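Local coordinates for CdiI immunity protein (Yersinia kristensenii ATCC 33638, PDB 5E3E) that probably neutralises a contact-dependent growth inhibition toxin of the RNase A superfamily by binding it as its immunity partner, at residues S11-F22 and L69-Y77. Sequence-based numbering, arbitrary orientation.
Sequences SYLLRCYFNQDF and LLNKLDCSY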
loop_
_atom_site.group_PDB
_atom_site.type_symbol
_atom_site.label_atom_id
_atom_site.label_comp_id
_atom_site.label_asym_id
_atom_site.label_seq_id
_atom_site.Cartn_x
_atom_site.Cartn_y
_atom_site.Cartn_z
ATOM N N SER A 11 -1.190 -5.926 -6.827
ATOM C CA SER A 11 -1.764 -5.420 -5.563
ATOM C C SER A 11 -0.680 -5.411 -4.463
ATOM O O SER A 11 -0.602 -4.484 -3.691
ATOM C CB SER A 11 -2.951 -6.233 -5.114
ATOM O OG SER A 11 -3.971 -6.116 -6.091
ATOM N N TYR A 12 0.158 -6.454 -4.425
ATOM C CA TYR A 12 1.222 -6.555 -3.438
ATOM C C TYR A 12 2.252 -5.430 -3.612
ATOM O O TYR A 12 2.550 -4.737 -2.634
ATOM C CB TYR A 12 1.909 -7.919 -3.519
ATOM C CG TYR A 12 3.064 -8.087 -2.572
ATOM C CD1 TYR A 12 2.859 -8.152 -1.197
ATOM C CD2 TYR A 12 4.343 -8.145 -3.038
ATOM C CE1 TYR A 12 3.918 -8.305 -0.312
ATOM C CE2 TYR A 12 5.409 -8.273 -2.168
ATOM C CZ TYR A 12 5.209 -8.375 -0.808
ATOM O OH TYR A 12 6.294 -8.535 0.073
ATOM N N LEU A 13 2.781 -5.245 -4.835
ATOM C CA LEU A 13 3.656 -4.110 -5.100
ATOM C C LEU A 13 3.018 -2.780 -4.678
ATOM O O LEU A 13 3.640 -1.972 -4.025
ATOM C CB LEU A 13 4.025 -4.011 -6.571
ATOM C CG LEU A 13 4.902 -2.856 -7.035
ATOM C CD1 LEU A 13 6.301 -2.950 -6.387
ATOM C CD2 LEU A 13 4.992 -2.888 -8.556
ATOM N N LEU A 14 1.786 -2.554 -5.097
ATOM C CA LEU A 14 1.187 -1.245 -5.002
ATOM C C LEU A 14 0.675 -0.934 -3.597
ATOM O O LEU A 14 0.642 0.236 -3.216
ATOM C CB LEU A 14 0.077 -1.076 -6.052
ATOM C CG LEU A 14 0.560 -1.091 -7.508
ATOM C CD1 LEU A 14 -0.563 -0.876 -8.513
ATOM C CD2 LEU A 14 1.699 -0.133 -7.766
ATOM N N ARG A 15 0.365 -1.966 -2.827
ATOM C CA ARG A 15 -0.134 -1.780 -1.478
ATOM C C ARG A 15 0.900 -1.958 -0.400
ATOM O O ARG A 15 0.811 -1.272 0.619
ATOM C CB ARG A 15 -1.325 -2.658 -1.189
ATOM C CG ARG A 15 -2.472 -2.405 -2.114
ATOM C CD ARG A 15 -3.628 -3.317 -1.784
ATOM N NE ARG A 15 -4.774 -3.149 -2.687
ATOM C CZ ARG A 15 -5.950 -3.772 -2.535
ATOM N NH1 ARG A 15 -6.169 -4.621 -1.524
ATOM N NH2 ARG A 15 -6.912 -3.585 -3.420
ATOM N N CYS A 16 1.861 -2.857 -0.575
ATOM C CA CYS A 16 2.833 -3.108 0.471
ATOM C C CYS A 16 4.087 -2.270 0.255
ATOM O O CYS A 16 4.742 -1.894 1.241
ATOM C CB CYS A 16 3.193 -4.581 0.593
ATOM S SG CYS A 16 1.862 -5.583 1.291
ATOM N N TYR A 17 4.501 -2.083 -1.006
ATOM C CA TYR A 17 5.680 -1.297 -1.282
ATOM C C TYR A 17 5.286 0.151 -1.482
ATOM O O TYR A 17 5.838 1.005 -0.788
ATOM C CB TYR A 17 6.491 -1.846 -2.476
ATOM C CG TYR A 17 7.350 -3.019 -2.046
ATOM C CD1 TYR A 17 6.827 -4.297 -1.940
ATOM C CD2 TYR A 17 8.702 -2.808 -1.681
ATOM C CE1 TYR A 17 7.611 -5.342 -1.490
ATOM C CE2 TYR A 17 9.496 -3.845 -1.275
ATOM C CZ TYR A 17 8.954 -5.110 -1.178
ATOM O OH TYR A 17 9.752 -6.143 -0.739
ATOM N N PHE A 18 4.373 0.432 -2.410
ATOM C CA PHE A 18 3.890 1.812 -2.573
ATOM C C PHE A 18 2.838 2.195 -1.557
ATOM O O PHE A 18 1.827 2.798 -1.880
ATOM C CB PHE A 18 3.481 2.119 -4.005
ATOM C CG PHE A 18 4.637 2.158 -4.957
ATOM C CD1 PHE A 18 5.484 3.237 -4.981
ATOM C CD2 PHE A 18 4.915 1.082 -5.785
ATOM C CE1 PHE A 18 6.559 3.277 -5.857
ATOM C CE2 PHE A 18 5.999 1.119 -6.678
ATOM C CZ PHE A 18 6.818 2.221 -6.689
ATOM N N ASN A 19 3.099 1.844 -0.291
ATOM C CA ASN A 19 2.272 2.269 0.820
ATOM C C ASN A 19 2.478 3.779 1.085
ATOM O O ASN A 19 3.344 4.403 0.504
ATOM C CB ASN A 19 2.515 1.408 2.067
ATOM C CG ASN A 19 3.880 1.614 2.660
ATOM O OD1 ASN A 19 4.195 2.695 3.136
ATOM N ND2 ASN A 19 4.717 0.575 2.632
ATOM N N GLN A 20 1.641 4.382 1.936
ATOM C CA GLN A 20 1.734 5.822 2.165
ATOM C C GLN A 20 3.089 6.273 2.710
ATOM O O GLN A 20 3.445 7.455 2.603
ATOM C CB GLN A 20 0.649 6.285 3.145
ATOM C CG GLN A 20 -0.733 6.273 2.538
ATOM C CD GLN A 20 -1.804 6.790 3.488
ATOM O OE1 GLN A 20 -1.565 7.674 4.321
ATOM N NE2 GLN A 20 -3.003 6.252 3.354
ATOM N N ASP A 21 3.818 5.344 3.310
ATOM C CA ASP A 21 5.117 5.637 3.885
ATOM C C ASP A 21 6.316 5.225 3.020
ATOM O O ASP A 21 7.439 5.148 3.530
ATOM C CB ASP A 21 5.226 4.952 5.232
ATOM C CG ASP A 21 4.041 5.255 6.132
ATOM O OD1 ASP A 21 3.673 6.424 6.253
ATOM O OD2 ASP A 21 3.471 4.320 6.685
ATOM N N PHE A 22 6.123 5.049 1.722
ATOM C CA PHE A 22 7.219 4.558 0.849
ATOM C C PHE A 22 8.469 5.443 0.850
ATOM O O PHE A 22 9.566 4.932 0.758
ATOM C CB PHE A 22 6.733 4.285 -0.575
ATOM C CG PHE A 22 6.569 5.513 -1.437
ATOM C CD1 PHE A 22 5.385 6.221 -1.428
ATOM C CD2 PHE A 22 7.592 5.929 -2.304
ATOM C CE1 PHE A 22 5.208 7.344 -2.241
ATOM C CE2 PHE A 22 7.420 7.047 -3.110
ATOM C CZ PHE A 22 6.234 7.772 -3.048
ATOM N N LEU A 69 -5.082 1.552 -11.272
ATOM C CA LEU A 69 -3.817 1.585 -10.490
ATOM C C LEU A 69 -3.939 2.323 -9.165
ATOM O O LEU A 69 -3.512 1.809 -8.127
ATOM C CB LEU A 69 -2.661 2.148 -11.303
ATOM C CG LEU A 69 -2.371 1.450 -12.632
ATOM C CD1 LEU A 69 -1.197 2.126 -13.324
ATOM C CD2 LEU A 69 -2.056 -0.019 -12.450
ATOM N N LEU A 70 -4.507 3.521 -9.208
ATOM C CA LEU A 70 -4.634 4.377 -8.031
ATOM C C LEU A 70 -5.746 4.005 -7.077
ATOM O O LEU A 70 -5.539 4.071 -5.877
ATOM C CB LEU A 70 -4.768 5.846 -8.458
ATOM C CG LEU A 70 -3.539 6.512 -9.051
ATOM C CD1 LEU A 70 -3.856 7.958 -9.368
ATOM C CD2 LEU A 70 -2.299 6.465 -8.154
ATOM N N ASN A 71 -6.925 3.658 -7.580
ATOM C CA ASN A 71 -8.079 3.433 -6.733
ATOM C C ASN A 71 -8.450 1.988 -6.482
ATOM O O ASN A 71 -8.716 1.623 -5.343
ATOM C CB ASN A 71 -9.262 4.203 -7.286
ATOM C CG ASN A 71 -8.951 5.682 -7.407
ATOM O OD1 ASN A 71 -8.331 6.262 -6.505
ATOM N ND2 ASN A 71 -9.267 6.275 -8.559
ATOM N N LYS A 72 -8.391 1.142 -7.503
ATOM C CA LYS A 72 -8.785 -0.254 -7.323
ATOM C C LYS A 72 -7.639 -1.057 -6.731
ATOM O O LYS A 72 -7.783 -1.642 -5.663
ATOM C CB LYS A 72 -9.269 -0.847 -8.644
ATOM C CG LYS A 72 -10.441 -0.069 -9.220
ATOM C CD LYS A 72 -11.056 -0.707 -10.452
ATOM C CE LYS A 72 -12.331 0.002 -10.860
ATOM N NZ LYS A 72 -12.531 -0.039 -12.336
ATOM N N LEU A 73 -6.487 -1.025 -7.379
ATOM C CA LEU A 73 -5.274 -1.649 -6.782
ATOM C C LEU A 73 -4.689 -0.823 -5.617
ATOM O O LEU A 73 -3.940 -1.334 -4.811
ATOM C CB LEU A 73 -4.220 -1.915 -7.858
ATOM C CG LEU A 73 -4.645 -2.837 -9.002
ATOM C CD1 LEU A 73 -3.577 -2.915 -10.067
ATOM C CD2 LEU A 73 -4.933 -4.254 -8.535
ATOM N N ASP A 74 -5.085 0.454 -5.539
ATOM C CA ASP A 74 -4.859 1.323 -4.392
ATOM C C ASP A 74 -3.407 1.712 -4.148
ATOM O O ASP A 74 -2.982 1.767 -2.972
ATOM C CB ASP A 74 -5.435 0.750 -3.112
ATOM C CG ASP A 74 -5.713 1.850 -2.059
ATOM O OD1 ASP A 74 -6.031 3.013 -2.451
ATOM O OD2 ASP A 74 -5.600 1.565 -0.824
ATOM N N CYS A 75 -2.680 2.002 -5.227
ATOM C CA CYS A 75 -1.323 2.576 -5.145
ATOM C C CYS A 75 -1.350 3.912 -4.381
ATOM O O CYS A 75 -2.197 4.752 -4.674
ATOM C CB CYS A 75 -0.801 2.842 -6.551
ATOM S SG CYS A 75 0.906 3.433 -6.619
ATOM N N SER A 76 -0.427 4.125 -3.428
ATOM C CA SER A 76 -0.375 5.435 -2.684
ATOM C C SER A 76 0.489 6.477 -3.389
ATOM O O SER A 76 0.327 7.673 -3.151
ATOM C CB SER A 76 0.185 5.254 -1.264
ATOM O OG SER A 76 -0.654 4.410 -0.503
ATOM N N TYR A 77 1.390 6.048 -4.274
ATOM C CA TYR A 77 2.256 6.958 -5.008
ATOM C C TYR A 77 1.532 7.593 -6.183
ATOM O O TYR A 77 0.953 6.878 -7.030
ATOM C CB TYR A 77 3.494 6.203 -5.482
ATOM C CG TYR A 77 4.327 6.927 -6.509
ATOM C CD1 TYR A 77 4.703 8.267 -6.314
ATOM C CD2 TYR A 77 4.758 6.280 -7.668
ATOM C CE1 TYR A 77 5.488 8.936 -7.253
ATOM C CE2 TYR A 77 5.527 6.945 -8.604
ATOM C CZ TYR A 77 5.894 8.250 -8.395
ATOM O OH TYR A 77 6.698 8.884 -9.354
HETATM O O HOH W 1 -0.968 1.746 -1.387
HETATM O O HOH W 2 -3.047 4.514 0.705
#
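R15 binds two successive backbone carbonyls, of K72 and L73. Its NE donates to L73 O at 2.9 Å, nearly straight at 164° but from above the carbonyl plane. NH2 reaches K72 O at 3.1 Å, within that carbonyl's plane. The chain, extended from CG to NE, brings both oxygens near the guanidinium plane. R15 NH1 forms a salt bridge with E65 of the toxin chain, and D74 with K26 and R92 of that chain, so the contact lies at the toxin-binding surface. Next to R15 on the helix, L14 splits its two methyls: CD1 rests on L73 CB (3.9 Å), CD2 on C75 SG (3.8 Å). F18 O accepts from S76 N at 3.0 Å, tying the two loops. A water bridges L14 O, D74 O and S76 OG. In the aromatic cluster of F18, F22 and Y77, the F18 and Y77 rings are near parallel but slid apart, while F22 CZ meets Y77 CD1 at 3.6 Å. An Asx turn at N19 shapes the loop before F22, and E82 holds Y77 OH. The contact joins helix 8-17 and the turn after it to segment 69-77, which continues helix 62-72. W89 of helix 86-96 packs on L14, F18 and C75; helix 29-39 touches F22 and Y77.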